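Local coordinates for protein polysaccharide Lyase Family 6 (Bacteroides cellulosilyticus, PDB 6QPS) that degrades alginate as a calcium-containing polysaccharide lyase of family 6, with specificity for mannuronic acid, at residues H300-N305 with V345-N350; F373-F378 with F399-W404; G289-R294 with R311-L316. All coordinates share one frame; numbering follows the deposited sequence.

Contact 1 (H300-N305 with V345-N350); sequences HTVYDN and VDIAYN
T301, V302 and Y303 pair in parallel with D346, I347 and A348, joining two neighbouring coils of the right-handed parallel beta-helix that is the PL6 fold. The strand axes run 4.9 Å apart, only 2° from parallel. V302 bonds through both its backbone polar atoms, its N giving a hydrogen to D346 O at 2.8 Å and its O receiving one from A348 N at 3.0 Å. Beyond the strands both chains turn a corner through a residue with positive phi, D304 on one and Y349 on the other, and each corner is followed by an inward-pointing asparagine. N305 and N350 lie side by side and point the same way, their amide planes 9° apart, as in the asparagine stacks of pectate lyase-like beta-helices. With CG beside its backbone N (chi1 -56°), N350 places its amide back over the corner of the preceding coil. OD1 takes two hydrogens there, from N305 N at 2.9 Å and from N305 ND2 at 3.0 Å. At its other end ND2 reaches V302 O at 3.1 Å, coming from well above the carbonyl plane, so that this oxygen is gripped twice. Replacing N350 by alanine would remove this amide, and is likely to leave N305 N without its acceptor and interrupt the row of amides. N376 OD1 continues that row by accepting from N350 N, while N305 OD1 accepts from N280 N. On the outer surface the Y303 ring lies against the start of the Y349 side chain, CE1 3.7 Å from Y349 CB. Beside it D304 OD2 bonds S279 OG, while D304 OD1 accepts from a water, 2.6 Å away, that also donates to Y349 O.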
ATOM      1  N   HIS A 300       1.578   7.213  16.025  1.00  7.45           N
ATOM      2  CA  HIS A 300       2.442   6.543  15.054  1.00  7.54           C
ATOM      3  C   HIS A 300       3.914   6.663  15.430  1.00  8.27           C
ATOM      4  O   HIS A 300       4.342   7.615  16.097  1.00  8.69           O
ATOM      5  CB  HIS A 300       2.261   7.137  13.646  1.00  8.24           C
ATOM      6  CG  HIS A 300       0.834   7.444  13.295  1.00  7.54           C
ATOM      7  ND1 HIS A 300      -0.150   6.476  13.172  1.00  7.25           N
ATOM      8  CD2 HIS A 300       0.235   8.633  13.059  1.00  9.13           C
ATOM      9  CE1 HIS A 300      -1.290   7.077  12.861  1.00  7.15           C
ATOM     10  NE2 HIS A 300      -1.077   8.378  12.777  1.00  8.11           N
ATOM     11  N   THR A 301       4.695   5.683  14.978  1.00  7.69           N
ATOM     12  CA  THR A 301       6.154   5.697  15.095  1.00  8.30           C
ATOM     13  C   THR A 301       6.745   5.629  13.688  1.00  7.86           C
ATOM     14  O   THR A 301       6.438   4.702  12.933  1.00  9.19           O
ATOM     15  CB  THR A 301       6.636   4.550  15.986  1.00  8.58           C
ATOM     16  OG1 THR A 301       6.012   4.655  17.281  1.00  9.62           O
ATOM     17  CG2 THR A 301       8.147   4.623  16.174  1.00 10.02           C
ATOM     18  N   VAL A 302       7.557   6.626  13.330  1.00  7.91           N
ATOM     19  CA  VAL A 302       8.041   6.842  11.961  1.00  8.05           C
ATOM     20  C   VAL A 302       9.567   6.902  12.030  1.00  7.70           C
ATOM     21  O   VAL A 302      10.138   7.915  12.464  1.00  6.96           O
ATOM     22  CB  VAL A 302       7.467   8.140  11.389  1.00  9.10           C
ATOM     23  CG1 VAL A 302       7.956   8.372   9.982  1.00  9.18           C
ATOM     24  CG2 VAL A 302       5.937   8.153  11.455  1.00 10.22           C
ATOM     25  N   TYR A 303      10.228   5.810  11.626  1.00  7.65           N
ATOM     26  CA  TYR A 303      11.649   5.586  11.870  1.00  7.50           C
ATOM     27  C   TYR A 303      12.383   5.093  10.632  1.00  7.16           C
ATOM     28  O   TYR A 303      11.927   4.165   9.966  1.00  7.06           O
ATOM     29  CB  TYR A 303      11.763   4.526  12.988  1.00  7.54           C
ATOM     30  CG  TYR A 303      13.139   3.943  13.213  1.00  6.26           C
ATOM     31  CD1 TYR A 303      14.175   4.766  13.611  1.00  8.14           C
ATOM     32  CD2 TYR A 303      13.396   2.574  13.050  1.00  6.91           C
ATOM     33  CE1 TYR A 303      15.442   4.263  13.815  1.00  7.96           C
ATOM     34  CE2 TYR A 303      14.652   2.058  13.289  1.00  7.41           C
ATOM     35  CZ  TYR A 303      15.676   2.910  13.669  1.00  7.30           C
ATOM     36  OH  TYR A 303      16.952   2.433  13.900  1.00  9.72           O
ATOM     37  N   ASP A 304      13.559   5.668  10.362  1.00  7.59           N
ATOM     38  CA  ASP A 304      14.506   5.140   9.368  1.00  8.10           C
ATOM     39  C   ASP A 304      14.002   5.216   7.927  1.00  7.74           C
ATOM     40  O   ASP A 304      14.478   4.464   7.079  1.00  7.43           O
ATOM     41  CB  ASP A 304      14.952   3.710   9.753  1.00  8.45           C
ATOM     42  CG  ASP A 304      16.192   3.229   9.000  1.00  8.61           C
ATOM     43  OD1 ASP A 304      17.142   4.030   8.882  1.00 11.17           O
ATOM     44  OD2 ASP A 304      16.194   2.055   8.574  1.00 10.82           O
ATOM     45  N   ASN A 305      13.060   6.108   7.620  1.00  7.56           N
ATOM     46  CA  ASN A 305      12.591   6.277   6.253  1.00  7.94           C
ATOM     47  C   ASN A 305      13.485   7.257   5.513  1.00  8.89           C
ATOM     48  O   ASN A 305      14.034   8.184   6.100  1.00 10.02           O
ATOM     49  CB  ASN A 305      11.138   6.748   6.249  1.00  7.03           C
ATOM     50  CG  ASN A 305      10.223   5.778   6.998  1.00  6.88           C
ATOM     51  OD1 ASN A 305       9.807   4.763   6.461  1.00  7.76           O
ATOM     52  ND2 ASN A 305       9.927   6.093   8.268  1.00  8.15           N
ATOM     53  N   VAL A 345       3.302  11.389  18.236  1.00  8.52           N
ATOM     54  CA  VAL A 345       3.928  10.823  17.050  1.00  7.81           C
ATOM     55  C   VAL A 345       5.436  11.034  17.167  1.00  8.77           C
ATOM     56  O   VAL A 345       5.897  12.160  17.409  1.00 10.48           O
ATOM     57  CB  VAL A 345       3.382  11.462  15.752  1.00  8.51           C
ATOM     58  CG1 VAL A 345       4.164  10.987  14.536  1.00  9.53           C
ATOM     59  CG2 VAL A 345       1.888  11.145  15.562  1.00  8.44           C
ATOM     60  N   ASP A 346       6.202   9.946  17.029  1.00  8.42           N
ATOM     61  CA  ASP A 346       7.659   9.973  17.080  1.00  9.16           C
ATOM     62  C   ASP A 346       8.206   9.877  15.660  1.00  8.03           C
ATOM     63  O   ASP A 346       7.955   8.887  14.970  1.00  9.51           O
ATOM     64  CB  ASP A 346       8.133   8.771  17.914  1.00  9.67           C
ATOM     65  CG  ASP A 346       9.640   8.722  18.102  1.00 11.31           C
ATOM     66  OD1 ASP A 346      10.293   9.792  18.117  1.00 13.25           O
ATOM     67  OD2 ASP A 346      10.174   7.603  18.236  1.00 10.90           O
ATOM     68  N   ILE A 347       8.950  10.901  15.229  1.00  8.97           N
ATOM     69  CA  ILE A 347       9.531  10.999  13.887  1.00  7.90           C
ATOM     70  C   ILE A 347      11.043  11.089  14.062  1.00  8.05           C
ATOM     71  O   ILE A 347      11.581  12.169  14.329  1.00  8.30           O
ATOM     72  CB  ILE A 347       8.962  12.187  13.095  1.00  8.77           C
ATOM     73  CG1 ILE A 347       7.418  12.137  13.122  1.00 10.48           C
ATOM     74  CG2 ILE A 347       9.490  12.168  11.687  1.00  9.37           C
ATOM     75  CD1 ILE A 347       6.687  13.321  12.471  1.00 11.07           C
ATOM     76  N   ALA A 348      11.736   9.943  13.928  1.00  8.27           N
ATOM     77  CA  ALA A 348      13.132   9.811  14.303  1.00  8.58           C
ATOM     78  C   ALA A 348      13.983   9.114  13.244  1.00  8.26           C
ATOM     79  O   ALA A 348      13.606   8.085  12.677  1.00  7.34           O
ATOM     80  CB  ALA A 348      13.224   9.031  15.615  1.00 11.00           C
ATOM     81  N   TYR A 349      15.185   9.643  13.041  1.00  7.29           N
ATOM     82  CA  TYR A 349      16.231   8.945  12.279  1.00  9.21           C
ATOM     83  C   TYR A 349      15.831   8.737  10.818  1.00  8.55           C
ATOM     84  O   TYR A 349      16.203   7.739  10.207  1.00  9.27           O
ATOM     85  CB  TYR A 349      16.711   7.633  12.962  1.00  8.04           C
ATOM     86  CG  TYR A 349      17.630   7.889  14.151  1.00  7.91           C
ATOM     87  CD1 TYR A 349      18.960   8.201  13.952  1.00  8.71           C
ATOM     88  CD2 TYR A 349      17.159   7.848  15.477  1.00  7.66           C
ATOM     89  CE1 TYR A 349      19.806   8.483  15.005  1.00  8.74           C
ATOM     90  CE2 TYR A 349      18.012   8.129  16.565  1.00  8.28           C
ATOM     91  CZ  TYR A 349      19.343   8.456  16.316  1.00  9.99           C
ATOM     92  OH  TYR A 349      20.249   8.762  17.307  1.00 10.07           O
ATOM     93  N   ASN A 350      15.056   9.664  10.265  1.00  7.16           N
ATOM     94  CA  ASN A 350      14.677   9.662   8.860  1.00  7.16           C
ATOM     95  C   ASN A 350      15.580  10.618   8.085  1.00  8.05           C
ATOM     96  O   ASN A 350      16.297  11.435   8.661  1.00  8.69           O
ATOM     97  CB  ASN A 350      13.222  10.126   8.700  1.00  8.23           C
ATOM     98  CG  ASN A 350      12.246   9.291   9.525  1.00  8.07           C
ATOM     99  OD1 ASN A 350      11.836   8.208   9.133  1.00  7.71           O
ATOM    100  ND2 ASN A 350      11.850   9.817  10.688  1.00  9.03           N
TER
HETATM  101  O   HOH W   1      18.445   5.624  10.535  1.00 23.62           O

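Contact 2 (F373-F378 with F399-W404)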
ATOM      1  N   PHE A 373      10.396  15.439  16.590  1.00  8.56           N
ATOM      2  CA  PHE A 373      11.149  15.396  15.335  1.00  7.34           C
ATOM      3  C   PHE A 373      12.631  15.415  15.733  1.00  7.75           C
ATOM      4  O   PHE A 373      13.183  16.476  16.030  1.00  7.49           O
ATOM      5  CB  PHE A 373      10.736  16.594  14.449  1.00  9.35           C
ATOM      6  CG  PHE A 373      11.289  16.532  13.041  1.00  9.17           C
ATOM      7  CD1 PHE A 373      12.458  17.206  12.702  1.00  9.99           C
ATOM      8  CD2 PHE A 373      10.628  15.824  12.064  1.00 10.20           C
ATOM      9  CE1 PHE A 373      12.977  17.143  11.384  1.00  9.67           C
ATOM     10  CE2 PHE A 373      11.131  15.753  10.760  1.00  9.65           C
ATOM     11  CZ  PHE A 373      12.312  16.420  10.429  1.00 10.30           C
ATOM     12  N   ALA A 374      13.263  14.237  15.761  1.00  8.35           N
ATOM     13  CA  ALA A 374      14.586  14.076  16.340  1.00  8.93           C
ATOM     14  C   ALA A 374      15.492  13.252  15.431  1.00  9.37           C
ATOM     15  O   ALA A 374      15.080  12.232  14.876  1.00  8.26           O
ATOM     16  CB  ALA A 374      14.495  13.398  17.718  1.00 11.05           C
ATOM     17  N   HIS A 375      16.746  13.674  15.323  1.00  8.33           N
ATOM     18  CA  HIS A 375      17.805  12.903  14.663  1.00  8.35           C
ATOM     19  C   HIS A 375      17.525  12.664  13.192  1.00  9.69           C
ATOM     20  O   HIS A 375      17.960  11.664  12.623  1.00  9.11           O
ATOM     21  CB  HIS A 375      18.093  11.571  15.364  1.00  8.83           C
ATOM     22  CG  HIS A 375      18.559  11.740  16.764  1.00 10.59           C
ATOM     23  ND1 HIS A 375      19.781  12.290  17.068  1.00 13.32           N
ATOM     24  CD2 HIS A 375      17.964  11.448  17.947  1.00 12.89           C
ATOM     25  CE1 HIS A 375      19.924  12.329  18.382  1.00 15.21           C
ATOM     26  NE2 HIS A 375      18.829  11.837  18.938  1.00 13.36           N
ATOM     27  N   ASN A 376      16.809  13.584  12.559  1.00  7.73           N
ATOM     28  CA  ASN A 376      16.542  13.506  11.134  1.00  8.10           C
ATOM     29  C   ASN A 376      17.561  14.336  10.358  1.00  7.98           C
ATOM     30  O   ASN A 376      18.029  15.379  10.823  1.00  9.22           O
ATOM     31  CB  ASN A 376      15.135  14.012  10.801  1.00  7.66           C
ATOM     32  CG  ASN A 376      14.057  13.236  11.530  1.00  7.74           C
ATOM     33  OD1 ASN A 376      13.740  12.108  11.192  1.00  7.94           O
ATOM     34  ND2 ASN A 376      13.527  13.824  12.581  1.00  8.93           N
ATOM     35  N   LEU A 377      17.873  13.879   9.152  1.00  8.93           N
ATOM     36  CA  LEU A 377      18.687  14.639   8.205  1.00  8.56           C
ATOM     37  C   LEU A 377      17.757  15.360   7.228  1.00  7.83           C
ATOM     38  O   LEU A 377      16.934  14.717   6.562  1.00  9.22           O
ATOM     39  CB  LEU A 377      19.647  13.711   7.450  1.00  9.31           C
ATOM     40  CG  LEU A 377      20.458  14.405   6.346  1.00  9.91           C
ATOM     41  CD1 LEU A 377      21.375  15.491   6.888  1.00 12.05           C
ATOM     42  CD2 LEU A 377      21.260  13.364   5.573  1.00 11.68           C
ATOM     43  N   PHE A 378      17.868  16.683   7.175  1.00  8.42           N
ATOM     44  CA  PHE A 378      17.134  17.533   6.233  1.00  8.88           C
ATOM     45  C   PHE A 378      18.210  18.148   5.353  1.00  8.81           C
ATOM     46  O   PHE A 378      19.049  18.908   5.832  1.00  9.71           O
ATOM     47  CB  PHE A 378      16.362  18.595   7.022  1.00  9.38           C
ATOM     48  CG  PHE A 378      15.429  19.492   6.206  1.00  7.89           C
ATOM     49  CD1 PHE A 378      14.543  18.992   5.252  1.00  9.26           C
ATOM     50  CD2 PHE A 378      15.413  20.840   6.468  1.00  9.82           C
ATOM     51  CE1 PHE A 378      13.687  19.846   4.560  1.00  8.58           C
ATOM     52  CE2 PHE A 378      14.560  21.680   5.794  1.00 10.41           C
ATOM     53  CZ  PHE A 378      13.716  21.180   4.813  1.00 10.48           C
ATOM     54  N   PHE A 399      11.876  19.655  18.567  1.00 11.88           N
ATOM     55  CA  PHE A 399      12.894  19.490  17.530  1.00 10.76           C
ATOM     56  C   PHE A 399      14.216  19.250  18.242  1.00 11.67           C
ATOM     57  O   PHE A 399      14.685  20.124  18.982  1.00 13.45           O
ATOM     58  CB  PHE A 399      13.020  20.736  16.653  1.00 11.98           C
ATOM     59  CG  PHE A 399      11.777  21.115  15.914  1.00 11.29           C
ATOM     60  CD1 PHE A 399      11.489  20.571  14.670  1.00 12.66           C
ATOM     61  CD2 PHE A 399      10.916  22.041  16.441  1.00 12.93           C
ATOM     62  CE1 PHE A 399      10.335  20.937  13.979  1.00 15.39           C
ATOM     63  CE2 PHE A 399       9.775  22.435  15.742  1.00 15.14           C
ATOM     64  CZ  PHE A 399       9.482  21.858  14.525  1.00 14.04           C
ATOM     65  N   LEU A 400      14.828  18.086  18.017  1.00 10.55           N
ATOM     66  CA  LEU A 400      16.007  17.687  18.772  1.00 10.34           C
ATOM     67  C   LEU A 400      17.058  17.017  17.894  1.00  9.12           C
ATOM     68  O   LEU A 400      16.802  15.979  17.285  1.00 10.95           O
ATOM     69  CB  LEU A 400      15.582  16.747  19.890  1.00 12.22           C
ATOM     70  CG  LEU A 400      16.680  16.308  20.824  1.00 16.11           C
ATOM     71  CD1 LEU A 400      17.302  17.490  21.547  1.00 17.77           C
ATOM     72  CD2 LEU A 400      16.119  15.313  21.821  1.00 16.49           C
ATOM     73  N   ASP A 401      18.250  17.607  17.853  1.00 10.13           N
ATOM     74  CA  ASP A 401      19.428  16.976  17.260  1.00 10.97           C
ATOM     75  C   ASP A 401      19.189  16.507  15.822  1.00 10.03           C
ATOM     76  O   ASP A 401      19.650  15.439  15.410  1.00 11.60           O
ATOM     77  CB  ASP A 401      19.928  15.840  18.152  1.00 13.49           C
ATOM     78  CG  ASP A 401      20.463  16.332  19.490  1.00 15.50           C
ATOM     79  OD1 ASP A 401      21.010  17.465  19.539  1.00 19.64           O
ATOM     80  OD2 ASP A 401      20.363  15.573  20.490  1.00 18.28           O
ATOM     81  N   ASN A 402      18.552  17.353  15.024  1.00  9.64           N
ATOM     82  CA  ASN A 402      18.480  17.146  13.583  1.00  8.31           C
ATOM     83  C   ASN A 402      19.676  17.801  12.889  1.00 10.84           C
ATOM     84  O   ASN A 402      20.370  18.647  13.457  1.00 11.62           O
ATOM     85  CB  ASN A 402      17.165  17.721  13.051  1.00  8.44           C
ATOM     86  CG  ASN A 402      15.952  17.167  13.779  1.00  8.49           C
ATOM     87  OD1 ASN A 402      15.537  16.035  13.539  1.00  8.89           O
ATOM     88  ND2 ASN A 402      15.381  17.962  14.688  1.00  9.70           N
ATOM     89  N   GLU A 403      19.932  17.375  11.652  1.00 10.47           N
ATOM     90  CA  GLU A 403      21.023  17.905  10.844  1.00  9.42           C
ATOM     91  C   GLU A 403      20.463  18.639   9.638  1.00 10.10           C
ATOM     92  O   GLU A 403      19.476  18.209   9.039  1.00 10.53           O
ATOM     93  CB  GLU A 403      21.965  16.786  10.424  1.00 13.28           C
ATOM     94  CG  GLU A 403      22.856  16.325  11.572  1.00 14.56           C
ATOM     95  CD  GLU A 403      23.811  15.209  11.194  1.00 21.11           C
ATOM     96  OE1 GLU A 403      23.670  14.645  10.094  1.00 24.64           O
ATOM     97  OE2 GLU A 403      24.695  14.890  12.013  1.00 28.91           O
ATOM     98  N   TRP A 404      21.132  19.736   9.278  1.00  9.79           N
ATOM     99  CA  TRP A 404      20.687  20.660   8.241  1.00  9.13           C
ATOM    100  C   TRP A 404      21.830  20.817   7.248  1.00 10.37           C
ATOM    101  O   TRP A 404      22.887  21.369   7.590  1.00 11.43           O
ATOM    102  CB  TRP A 404      20.367  21.998   8.910  1.00  9.33           C
ATOM    103  CG  TRP A 404      19.948  23.133   8.010  1.00  9.76           C
ATOM    104  CD1 TRP A 404      20.761  23.918   7.220  1.00 12.21           C
ATOM    105  CD2 TRP A 404      18.620  23.659   7.856  1.00 10.13           C
ATOM    106  NE1 TRP A 404      20.007  24.863   6.570  1.00 11.91           N
ATOM    107  CE2 TRP A 404      18.697  24.738   6.958  1.00 12.84           C
ATOM    108  CE3 TRP A 404      17.375  23.330   8.411  1.00 10.46           C
ATOM    109  CZ2 TRP A 404      17.578  25.478   6.585  1.00 12.69           C
ATOM    110  CZ3 TRP A 404      16.266  24.060   8.032  1.00 10.86           C
ATOM    111  CH2 TRP A 404      16.379  25.134   7.132  1.00 12.34           C
TER
HETATM  112  O   HOH W   2      18.927  13.362  21.493  1.00 16.63           O
HETATM  113  O   HOH W   3      21.612  12.715  15.224  1.00 29.55           O
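Backbone bonds join F373-F378 to F399-W404 as parallel strand pieces either side of a corner. Before it F373 and A374 pair with F399 and L400. At the corner H375 and D401 both take positive phi, and after it E403 N donates to N376 O at 2.9 Å and F378 N to E403 O at 2.9 Å. A second set of bonds comes from the amide of N402. Its ND2 meets F373 O at 3.0 Å, approaching from the face of that carbonyl opposite to L400 N. Its OD1 accepts from N376 N at 2.9 Å and from N376 ND2 at 3.1 Å, while N376 OD1 turns to N350 N of the preceding coil. Aromatic packing fills the inner side: F373 CD1 lies at the edge of the F399 ring, and N376 ND2 sits over the centre of the F373 ring. Further on, F378 turns its edge to the face of the W404 six-membered ring, the centroids 5.4 Å apart and the planes at 70°. At the outer corner H375 CE1 rests 3.5 Å from D401 CB, and a water bridges H375 NE2 and D401 OD2. The inner face of this contact is thus aromatic, carried by F373, F378, F399 and W404, and its buried asparagine amides spend their polar atoms on neighbouring coils.

Contact 3 (G289-R294 with R311-L316)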
ATOM      1  N   GLY A 289       3.794  15.401  -8.518  1.00  9.80           N
ATOM      2  CA  GLY A 289       2.928  14.712  -7.570  1.00 10.30           C
ATOM      3  C   GLY A 289       3.602  13.719  -6.633  1.00 10.84           C
ATOM      4  O   GLY A 289       2.925  13.186  -5.736  1.00 10.17           O
ATOM      5  N   THR A 290       4.892  13.436  -6.803  1.00 10.32           N
ATOM      6  CA  THR A 290       5.586  12.504  -5.919  1.00  8.49           C
ATOM      7  C   THR A 290       5.585  13.043  -4.489  1.00  9.08           C
ATOM      8  O   THR A 290       5.703  14.263  -4.261  1.00 10.49           O
ATOM      9  CB  THR A 290       7.031  12.245  -6.396  1.00  9.29           C
ATOM     10  OG1 THR A 290       7.731  13.481  -6.590  1.00  9.67           O
ATOM     11  CG2 THR A 290       7.042  11.422  -7.708  1.00  9.36           C
ATOM     12  N   ALA A 291       5.425  12.138  -3.520  1.00  8.58           N
ATOM     13  CA  ALA A 291       5.319  12.545  -2.124  1.00  8.91           C
ATOM     14  C   ALA A 291       5.909  11.478  -1.212  1.00  8.42           C
ATOM     15  O   ALA A 291       6.110  10.324  -1.600  1.00  9.25           O
ATOM     16  CB  ALA A 291       3.861  12.824  -1.741  1.00  9.69           C
ATOM     17  N   GLY A 292       6.138  11.880   0.042  1.00  9.35           N
ATOM     18  CA  GLY A 292       6.629  10.987   1.083  1.00 10.46           C
ATOM     19  C   GLY A 292       5.526  10.555   2.041  1.00  8.04           C
ATOM     20  O   GLY A 292       4.619   9.815   1.625  1.00  8.65           O
ATOM     21  N   ILE A 293       5.548  11.024   3.297  1.00  8.08           N
ATOM     22  CA  ILE A 293       4.694  10.506   4.371  1.00  8.26           C
ATOM     23  C   ILE A 293       3.787  11.619   4.856  1.00  7.65           C
ATOM     24  O   ILE A 293       4.257  12.713   5.189  1.00  8.19           O
ATOM     25  CB  ILE A 293       5.522   9.921   5.532  1.00  8.89           C
ATOM     26  CG1 ILE A 293       6.327   8.729   5.040  1.00  8.62           C
ATOM     27  CG2 ILE A 293       4.623   9.497   6.686  1.00  9.73           C
ATOM     28  CD1 ILE A 293       7.434   8.240   5.985  1.00  9.03           C
ATOM     29  N   ARG A 294       2.487  11.350   4.883  1.00  9.44           N
ATOM     30  CA  ARG A 294       1.483  12.291   5.377  1.00  8.20           C
ATOM     31  C   ARG A 294       0.911  11.784   6.694  1.00  8.85           C
ATOM     32  O   ARG A 294       0.412  10.648   6.760  1.00  9.38           O
ATOM     33  CB  ARG A 294       0.366  12.486   4.348  1.00 10.14           C
ATOM     34  CG  ARG A 294      -0.707  13.494   4.703  1.00 12.61           C
ATOM     35  CD  ARG A 294      -1.191  14.260   3.474  1.00 16.02           C
ATOM     36  NE  ARG A 294      -1.789  13.446   2.425  1.00 18.58           N
ATOM     37  CZ  ARG A 294      -3.103  13.277   2.253  1.00 21.52           C
ATOM     38  NH1 ARG A 294      -3.961  13.840   3.085  1.00 19.23           N
ATOM     39  NH2 ARG A 294      -3.561  12.549   1.237  1.00 21.93           N
ATOM     40  N   ARG A 311       8.244  15.953  -4.940  0.59 12.22           N
ATOM     41  CA  ARG A 311       7.928  17.346  -5.231  0.59 13.07           C
ATOM     42  C   ARG A 311       6.685  17.899  -4.547  0.59 13.63           C
ATOM     43  O   ARG A 311       6.559  19.128  -4.458  0.59 16.45           O
ATOM     44  CB  ARG A 311       7.837  17.566  -6.742  0.59 18.07           C
ATOM     45  CG  ARG A 311       9.212  17.485  -7.401  0.59 20.84           C
ATOM     46  CD  ARG A 311      10.028  18.784  -7.305  0.59 23.73           C
ATOM     47  NE  ARG A 311      10.221  19.278  -5.940  0.59 22.73           N
ATOM     48  CZ  ARG A 311      11.110  18.800  -5.068  0.59 23.09           C
ATOM     49  NH1 ARG A 311      11.919  17.800  -5.381  0.59 16.45           N
ATOM     50  NH2 ARG A 311      11.186  19.320  -3.854  0.59 27.97           N
ATOM     51  N   SER A 312       5.788  17.053  -4.044  1.00 13.10           N
ATOM     52  CA  SER A 312       4.606  17.557  -3.354  1.00 12.74           C
ATOM     53  C   SER A 312       4.867  17.875  -1.887  1.00 17.39           C
ATOM     54  O   SER A 312       4.630  19.002  -1.442  1.00 19.86           O
ATOM     55  CB  SER A 312       3.450  16.568  -3.509  1.00 13.84           C
ATOM     56  OG  SER A 312       2.322  16.984  -2.753  1.00 16.69           O
ATOM     57  N   PHE A 313       5.277  16.884  -1.110  1.00 12.66           N
ATOM     58  CA  PHE A 313       5.715  17.069   0.275  1.00 11.55           C
ATOM     59  C   PHE A 313       6.623  15.889   0.593  1.00 11.87           C
ATOM     60  O   PHE A 313       6.419  14.788   0.072  1.00 11.82           O
ATOM     61  CB  PHE A 313       4.575  17.164   1.325  1.00 11.57           C
ATOM     62  CG  PHE A 313       3.660  15.982   1.316  1.00 11.92           C
ATOM     63  CD1 PHE A 313       3.957  14.838   2.017  1.00 11.64           C
ATOM     64  CD2 PHE A 313       2.493  16.009   0.565  1.00 13.00           C
ATOM     65  CE1 PHE A 313       3.127  13.752   1.941  1.00 11.82           C
ATOM     66  CE2 PHE A 313       1.661  14.923   0.511  1.00 12.94           C
ATOM     67  CZ  PHE A 313       1.993  13.791   1.184  1.00 12.54           C
ATOM     68  N   GLY A 314       7.603  16.107   1.465  1.00  9.96           N
ATOM     69  CA  GLY A 314       8.418  15.023   1.996  1.00  9.08           C
ATOM     70  C   GLY A 314       7.782  14.456   3.251  1.00  8.51           C
ATOM     71  O   GLY A 314       7.576  13.243   3.374  1.00  9.58           O
ATOM     72  N   LEU A 315       7.450  15.347   4.184  1.00  9.18           N
ATOM     73  CA  LEU A 315       6.676  15.046   5.386  1.00  8.34           C
ATOM     74  C   LEU A 315       5.602  16.110   5.503  1.00 10.24           C
ATOM     75  O   LEU A 315       5.912  17.299   5.429  1.00  9.78           O
ATOM     76  CB  LEU A 315       7.542  15.113   6.650  1.00 10.12           C
ATOM     77  CG  LEU A 315       6.766  14.884   7.952  1.00  9.50           C
ATOM     78  CD1 LEU A 315       6.279  13.463   8.132  1.00 10.87           C
ATOM     79  CD2 LEU A 315       7.655  15.316   9.134  1.00 11.66           C
ATOM     80  N   LEU A 316       4.355  15.705   5.726  1.00  9.91           N
ATOM     81  CA  LEU A 316       3.274  16.634   6.024  1.00  9.17           C
ATOM     82  C   LEU A 316       2.632  16.224   7.342  1.00  9.30           C
ATOM     83  O   LEU A 316       2.247  15.059   7.502  1.00 11.22           O
ATOM     84  CB  LEU A 316       2.248  16.650   4.889  1.00 11.52           C
ATOM     85  CG  LEU A 316       1.205  17.773   4.915  1.00 14.50           C
ATOM     86  CD1 LEU A 316       0.714  18.087   3.496  1.00 15.49           C
ATOM     87  CD2 LEU A 316       0.036  17.431   5.828  1.00 14.82           C
TER
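Along G289-R294 and R311-L316 the backbones run parallel, but the pairing is irregular until the last residues. T290 O accepts from S312 N at 2.8 Å, almost straight on, before the pairing is disturbed at the glycines. Here two successive amides of the same segment donate, G292 N to F313 O at 2.9 Å and I293 N to G314 O. The chain bends sharply at G314, and G292 has an unusual backbone conformation; a beta carbon on it would run into G314 O. Regular parallel pairing then sets in, with L316 N donating to I293 O at 3.0 Å. Among the side chains, T290 OG1 accepts from R311 N at 3.0 Å and is also bonded to L287 O, which fixes the hydroxyl. The F313 ring is the main apolar element. With CG between its own N and carbonyl carbon (chi1 56°), the ring swings over the other segment, and A291 CB lies over one face, 3.8 Å from the centroid. L316 CB lies against the opposite face, toward its rim, so the ring is sandwiched between the methyl of one strand and a side chain from its own. The aliphatic part of R294 borders the ring obliquely through CB, and F313 CZ meets the edge of the guanidinium, whose plane stands 80° from that of the ring. Alongside, R294 CD touches L316 CD2 at 4.1 Å. The R294 side chain lies about 4 Å from that of E244, nearest atoms, and about 7 Å from the bound calcium. The contact is therefore a junction between beta-helix coils whose F313 and L316 pack against the aliphatic part of an arginine near the calcium site formed by N210, E213, E242 and E244.

In the fold
From the N terminus, 289-294 comes first, then 300-305, and 311-316 returns to close contact 3 after one short circuit of the beta-helix. Contact 1, opened inside that circuit, closes only at 345-350, past a longer excursion, so the two contacts cross. Contact 2 follows in series, 373-378 with 399-404. Strands 345-353 and 371-379 are neighbours, and N350 N bonding N376 OD1 carries the asparagine stack from contact 1 into contact 2. Inside the helix I293 packs on V302 and N305, and L315 on I347 and F373. Different walls of the solenoid thereby meet in one core, running from near the calcium site toward the C-terminal coils.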